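Long-range contact in telomere length regulator taz1 (Schizosaccharomyces pombe, PDB 4ZMI), which binds double-stranded telomeric DNA and regulates telomere length and function in fission yeast, this chain being its helical domain: residues A[113-125]-A[144-158]. Sequence-based numbering, arbitrary orientation.
Sequences NTNKHLTLRSIVL and LFEELVIRYFGTDSN
R151 reaches from helix 137-154 to the ring of H117, the N-cap residue of helix 118-130, and its NE donates a nearly straight hydrogen bond to H117 NE2 (3.1 Å). The acceptor lies in the guanidinium plane, but the donor sits out of the imidazole plane, with the two planes 40° apart. A bend at chi3 (67°) turns the guanidinium so that NH2 also comes within 3.0 Å of N115 OD1, the amide standing steeply to it. Since D109 O engages H117 ND1, both ring nitrogens are bonded, which should fix the rotation of the imidazole. A leucine in place of R151 would probably leave H117 NE2 without its donor, so that the imidazole would be held through ND1 alone. The other end of the N115 amide, ND2, bonds T155 OG1 in its own plane (3.0 Å), while T155 OG1 donates to R151 O. N158 ND2 meets T114 O almost head-on at 2.9 Å. K116 runs alongside Y152, its CG at the ring edge; R121 NH2 bonds K116 O and NH1 bonds F166 O. Further along, the contact becomes apolar: L148 CD1 lies against the backbone of R121 and against V124 CG2, which also touches L144 CD2 (3.7 Å). V124 CG1 approaches the F145 ring at its edge, and L125 CD2 packs on F145 CE1 (3.6 Å). Helices 118-125 and 144-154 thus run roughly antiparallel (153°) within the all-helical TRF-family region; F214 and F217 of helix 214-229 and P43 of helix 43-50 pack against R151, and helix 192-203 borders E146, V149 and I150.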
loop_
_atom_site.group_PDB
_atom_site.type_symbol
_atom_site.label_atom_id
_atom_site.label_comp_id
_atom_site.label_asym_id
_atom_site.label_seq_id
_atom_site.Cartn_x
_atom_site.Cartn_y
_atom_site.Cartn_z
ATOM N N ASN A 113 -11.782 -5.010 -7.590
ATOM C CA ASN A 113 -11.978 -6.102 -8.546
ATOM C C ASN A 113 -11.350 -5.893 -9.929
ATOM O O ASN A 113 -11.602 -6.676 -10.832
ATOM C CB ASN A 113 -13.460 -6.511 -8.653
ATOM C CG ASN A 113 -14.314 -5.495 -9.395
ATOM O OD1 ASN A 113 -13.882 -4.882 -10.373
ATOM N ND2 ASN A 113 -15.550 -5.323 -8.934
ATOM N N THR A 114 -10.548 -4.841 -10.105
ATOM C CA THR A 114 -9.786 -4.702 -11.344
ATOM C C THR A 114 -8.395 -5.316 -11.163
ATOM O O THR A 114 -7.633 -5.462 -12.123
ATOM C CB THR A 114 -9.598 -3.237 -11.744
ATOM O OG1 THR A 114 -8.904 -2.546 -10.697
ATOM C CG2 THR A 114 -10.945 -2.552 -12.007
ATOM N N ASN A 115 -8.072 -5.663 -9.920
ATOM C CA ASN A 115 -6.761 -6.205 -9.572
ATOM C C ASN A 115 -5.577 -5.238 -9.799
ATOM O O ASN A 115 -4.416 -5.664 -9.877
ATOM C CB ASN A 115 -6.523 -7.533 -10.304
ATOM C CG ASN A 115 -7.580 -8.572 -9.976
ATOM O OD1 ASN A 115 -8.030 -8.668 -8.843
ATOM N ND2 ASN A 115 -7.987 -9.343 -10.972
ATOM N N LYS A 116 -5.861 -3.942 -9.918
ATOM C CA LYS A 116 -4.784 -2.945 -10.014
ATOM C C LYS A 116 -4.083 -2.720 -8.674
ATOM O O LYS A 116 -2.888 -2.450 -8.625
ATOM C CB LYS A 116 -5.315 -1.612 -10.555
ATOM C CG LYS A 116 -5.587 -1.619 -12.053
ATOM C CD LYS A 116 -6.173 -0.270 -12.467
ATOM C CE LYS A 116 -6.434 -0.203 -13.958
ATOM N NZ LYS A 116 -7.082 1.078 -14.358
ATOM N N HIS A 117 -4.839 -2.842 -7.593
ATOM C CA HIS A 117 -4.339 -2.625 -6.241
ATOM C C HIS A 117 -3.352 -1.455 -6.137
ATOM O O HIS A 117 -2.232 -1.613 -5.656
ATOM C CB HIS A 117 -3.737 -3.911 -5.698
ATOM C CG HIS A 117 -4.638 -5.102 -5.848
ATOM N ND1 HIS A 117 -5.851 -5.201 -5.193
ATOM C CD2 HIS A 117 -4.512 -6.230 -6.582
ATOM C CE1 HIS A 117 -6.424 -6.352 -5.517
ATOM N NE2 HIS A 117 -5.636 -6.992 -6.358
ATOM N N LEU A 118 -3.774 -0.287 -6.607
ATOM C CA LEU A 118 -2.922 0.904 -6.564
ATOM C C LEU A 118 -2.444 1.195 -5.161
ATOM O O LEU A 118 -1.308 1.592 -4.984
ATOM C CB LEU A 118 -3.651 2.127 -7.117
ATOM C CG LEU A 118 -4.151 1.976 -8.547
ATOM C CD1 LEU A 118 -4.928 3.224 -8.941
ATOM C CD2 LEU A 118 -2.974 1.746 -9.460
ATOM N N THR A 119 -3.294 0.986 -4.157
ATOM C CA THR A 119 -2.915 1.387 -2.792
ATOM C C THR A 119 -1.911 0.426 -2.186
ATOM O O THR A 119 -0.981 0.832 -1.497
ATOM C CB THR A 119 -4.109 1.469 -1.852
ATOM O OG1 THR A 119 -5.143 2.227 -2.474
ATOM C CG2 THR A 119 -3.719 2.133 -0.548
ATOM N N LEU A 120 -2.104 -0.862 -2.436
ATOM C CA LEU A 120 -1.134 -1.850 -1.975
ATOM C C LEU A 120 0.189 -1.608 -2.709
ATOM O O LEU A 120 1.270 -1.671 -2.113
ATOM C CB LEU A 120 -1.660 -3.258 -2.235
ATOM C CG LEU A 120 -2.797 -3.585 -1.283
ATOM C CD1 LEU A 120 -3.449 -4.935 -1.605
ATOM C CD2 LEU A 120 -2.259 -3.572 0.124
ATOM N N ARG A 121 0.104 -1.292 -4.001
ATOM C CA ARG A 121 1.316 -0.973 -4.740
ATOM C C ARG A 121 2.068 0.174 -4.059
ATOM O O ARG A 121 3.293 0.098 -3.865
ATOM C CB ARG A 121 1.007 -0.618 -6.186
ATOM C CG ARG A 121 2.198 -0.821 -7.083
ATOM C CD ARG A 121 1.938 -0.284 -8.461
ATOM N NE ARG A 121 0.700 -0.823 -8.983
ATOM C CZ ARG A 121 0.154 -0.432 -10.118
ATOM N NH1 ARG A 121 0.760 0.488 -10.846
ATOM N NH2 ARG A 121 -0.986 -0.970 -10.518
ATOM N N SER A 122 1.327 1.214 -3.670
ATOM C CA SER A 122 1.934 2.366 -3.003
ATOM C C SER A 122 2.612 1.920 -1.735
ATOM O O SER A 122 3.739 2.305 -1.473
ATOM C CB SER A 122 0.860 3.410 -2.657
ATOM O OG SER A 122 0.355 3.949 -3.849
ATOM N N ILE A 123 1.908 1.126 -0.926
ATOM C CA ILE A 123 2.454 0.749 0.375
ATOM C C ILE A 123 3.708 -0.098 0.230
ATOM O O ILE A 123 4.702 0.172 0.896
ATOM C CB ILE A 123 1.411 0.048 1.251
ATOM C CG1 ILE A 123 0.238 0.989 1.480
ATOM C CG2 ILE A 123 2.000 -0.361 2.599
ATOM C CD1 ILE A 123 -1.001 0.287 1.963
ATOM N N VAL A 124 3.665 -1.113 -0.641
ATOM C CA VAL A 124 4.850 -1.934 -0.901
ATOM C C VAL A 124 6.058 -1.108 -1.401
ATOM O O VAL A 124 7.161 -1.273 -0.904
ATOM C CB VAL A 124 4.544 -3.075 -1.910
ATOM C CG1 VAL A 124 5.809 -3.883 -2.225
ATOM C CG2 VAL A 124 3.458 -3.982 -1.377
ATOM N N LEU A 125 5.850 -0.223 -2.380
ATOM C CA LEU A 125 6.935 0.609 -2.903
ATOM C C LEU A 125 7.448 1.539 -1.815
ATOM O O LEU A 125 8.649 1.775 -1.718
ATOM C CB LEU A 125 6.503 1.428 -4.126
ATOM C CG LEU A 125 6.354 0.639 -5.440
ATOM C CD1 LEU A 125 5.517 1.444 -6.406
ATOM C CD2 LEU A 125 7.698 0.311 -6.093
ATOM N N LEU A 144 5.676 -9.717 -2.197
ATOM C CA LEU A 144 4.362 -9.138 -2.379
ATOM C C LEU A 144 4.344 -8.250 -3.631
ATOM O O LEU A 144 3.353 -8.187 -4.345
ATOM C CB LEU A 144 3.980 -8.362 -1.135
ATOM C CG LEU A 144 2.504 -7.992 -1.062
ATOM C CD1 LEU A 144 1.650 -9.230 -0.990
ATOM C CD2 LEU A 144 2.233 -7.086 0.138
ATOM N N PHE A 145 5.462 -7.601 -3.921
ATOM C CA PHE A 145 5.534 -6.754 -5.115
ATOM C C PHE A 145 5.397 -7.578 -6.387
ATOM O O PHE A 145 4.679 -7.192 -7.308
ATOM C CB PHE A 145 6.808 -5.897 -5.153
ATOM C CG PHE A 145 6.841 -4.928 -6.306
ATOM C CD1 PHE A 145 6.278 -3.661 -6.185
ATOM C CD2 PHE A 145 7.394 -5.289 -7.521
ATOM C CE1 PHE A 145 6.293 -2.776 -7.247
ATOM C CE2 PHE A 145 7.399 -4.414 -8.589
ATOM C CZ PHE A 145 6.855 -3.156 -8.454
ATOM N N GLU A 146 6.071 -8.724 -6.443
ATOM C CA GLU A 146 5.949 -9.586 -7.624
ATOM C C GLU A 146 4.542 -10.112 -7.813
ATOM O O GLU A 146 4.077 -10.215 -8.936
ATOM C CB GLU A 146 6.938 -10.746 -7.600
ATOM C CG GLU A 146 7.231 -11.322 -8.972
ATOM C CD GLU A 146 6.428 -12.566 -9.284
ATOM O OE1 GLU A 146 5.682 -13.044 -8.396
ATOM O OE2 GLU A 146 6.553 -13.073 -10.421
ATOM N N GLU A 147 3.859 -10.418 -6.717
ATOM C CA GLU A 147 2.457 -10.818 -6.787
ATOM C C GLU A 147 1.532 -9.732 -7.356
ATOM O O GLU A 147 0.688 -10.017 -8.216
ATOM C CB GLU A 147 1.947 -11.267 -5.421
ATOM C CG GLU A 147 0.536 -11.820 -5.484
ATOM C CD GLU A 147 0.464 -13.181 -6.188
ATOM O OE1 GLU A 147 1.478 -13.906 -6.172
ATOM O OE2 GLU A 147 -0.605 -13.524 -6.748
ATOM N N LEU A 148 1.690 -8.492 -6.878
ATOM C CA LEU A 148 0.904 -7.387 -7.406
ATOM C C LEU A 148 1.184 -7.268 -8.891
ATOM O O LEU A 148 0.297 -6.968 -9.675
ATOM C CB LEU A 148 1.253 -6.066 -6.702
ATOM C CG LEU A 148 0.985 -6.101 -5.203
ATOM C CD1 LEU A 148 1.513 -4.835 -4.532
ATOM C CD2 LEU A 148 -0.520 -6.250 -5.005
ATOM N N VAL A 149 2.425 -7.530 -9.289
ATOM C CA VAL A 149 2.762 -7.456 -10.711
ATOM C C VAL A 149 1.991 -8.518 -11.506
ATOM O O VAL A 149 1.417 -8.206 -12.562
ATOM C CB VAL A 149 4.282 -7.524 -10.959
ATOM C CG1 VAL A 149 4.590 -7.558 -12.442
ATOM C CG2 VAL A 149 4.944 -6.314 -10.320
ATOM N N ILE A 150 1.934 -9.743 -10.974
ATOM C CA ILE A 150 1.181 -10.823 -11.614
ATOM C C ILE A 150 -0.284 -10.436 -11.717
ATOM O O ILE A 150 -0.888 -10.532 -12.788
ATOM C CB ILE A 150 1.224 -12.140 -10.814
ATOM C CG1 ILE A 150 2.638 -12.484 -10.379
ATOM C CG2 ILE A 150 0.663 -13.257 -11.654
ATOM C CD1 ILE A 150 3.549 -12.790 -11.522
ATOM N N ARG A 151 -0.846 -10.007 -10.588
ATOM C CA ARG A 151 -2.258 -9.654 -10.515
ATOM C C ARG A 151 -2.601 -8.595 -11.550
ATOM O O ARG A 151 -3.599 -8.719 -12.256
ATOM C CB ARG A 151 -2.659 -9.230 -9.087
ATOM C CG ARG A 151 -2.620 -10.425 -8.102
ATOM C CD ARG A 151 -3.196 -10.107 -6.723
ATOM N NE ARG A 151 -4.631 -9.855 -6.759
ATOM C CZ ARG A 151 -5.551 -10.818 -6.794
ATOM N NH1 ARG A 151 -5.182 -12.105 -6.813
ATOM N NH2 ARG A 151 -6.843 -10.502 -6.831
ATOM N N TYR A 152 -1.752 -7.583 -11.687
ATOM C CA TYR A 152 -2.031 -6.553 -12.679
ATOM C C TYR A 152 -2.024 -7.124 -14.089
ATOM O O TYR A 152 -3.029 -7.047 -14.796
ATOM C CB TYR A 152 -1.036 -5.403 -12.625
ATOM C CG TYR A 152 -1.376 -4.340 -13.629
ATOM C CD1 TYR A 152 -2.243 -3.319 -13.300
ATOM C CD2 TYR A 152 -0.839 -4.357 -14.902
ATOM C CE1 TYR A 152 -2.567 -2.337 -14.208
ATOM C CE2 TYR A 152 -1.158 -3.381 -15.824
ATOM C CZ TYR A 152 -2.029 -2.374 -15.469
ATOM O OH TYR A 152 -2.370 -1.379 -16.359
ATOM N N PHE A 153 -0.879 -7.670 -14.501
ATOM C CA PHE A 153 -0.695 -8.099 -15.888
ATOM C C PHE A 153 -1.337 -9.419 -16.196
ATOM O O PHE A 153 -1.176 -9.928 -17.294
ATOM C CB PHE A 153 0.771 -8.232 -16.243
ATOM C CG PHE A 153 1.512 -6.958 -16.182
ATOM C CD1 PHE A 153 2.526 -6.774 -15.254
ATOM C CD2 PHE A 153 1.192 -5.929 -17.040
ATOM C CE1 PHE A 153 3.214 -5.577 -15.188
ATOM C CE2 PHE A 153 1.878 -4.728 -16.978
ATOM C CZ PHE A 153 2.891 -4.552 -16.048
ATOM N N GLY A 154 -2.027 -9.994 -15.223
ATOM C CA GLY A 154 -2.716 -11.251 -15.453
ATOM C C GLY A 154 -4.169 -10.988 -15.805
ATOM O O GLY A 154 -4.882 -11.873 -16.265
ATOM N N THR A 155 -4.601 -9.751 -15.589
ATOM C CA THR A 155 -5.971 -9.357 -15.844
ATOM C C THR A 155 -6.007 -8.634 -17.183
ATOM O O THR A 155 -5.449 -7.541 -17.318
ATOM C CB THR A 155 -6.477 -8.448 -14.708
ATOM O OG1 THR A 155 -6.389 -9.159 -13.462
ATOM C CG2 THR A 155 -7.919 -7.984 -14.959
ATOM N N ASP A 156 -6.656 -9.241 -18.175
ATOM C CA ASP A 156 -6.469 -8.807 -19.557
ATOM C C ASP A 156 -7.171 -7.504 -19.914
ATOM O O ASP A 156 -6.920 -6.928 -20.970
ATOM C CB ASP A 156 -6.845 -9.912 -20.543
ATOM C CG ASP A 156 -7.418 -11.133 -19.855
ATOM O OD1 ASP A 156 -8.426 -10.974 -19.127
ATOM O OD2 ASP A 156 -6.856 -12.243 -20.031
ATOM N N SER A 157 -8.043 -7.033 -19.036
ATOM C CA SER A 157 -8.673 -5.743 -19.247
ATOM C C SER A 157 -7.789 -4.591 -18.740
ATOM O O SER A 157 -8.116 -3.414 -18.929
ATOM C CB SER A 157 -10.047 -5.712 -18.577
ATOM O OG SER A 157 -10.028 -6.444 -17.364
ATOM N N ASN A 158 -6.675 -4.930 -18.094
ATOM C CA ASN A 158 -5.716 -3.918 -17.635
ATOM C C ASN A 158 -4.697 -3.582 -18.722
ATOM O O ASN A 158 -4.025 -4.476 -19.247
ATOM C CB ASN A 158 -5.012 -4.359 -16.341
ATOM C CG ASN A 158 -5.924 -4.276 -15.119
ATOM O OD1 ASN A 158 -6.911 -3.547 -15.119
ATOM N ND2 ASN A 158 -5.597 -5.033 -14.076
#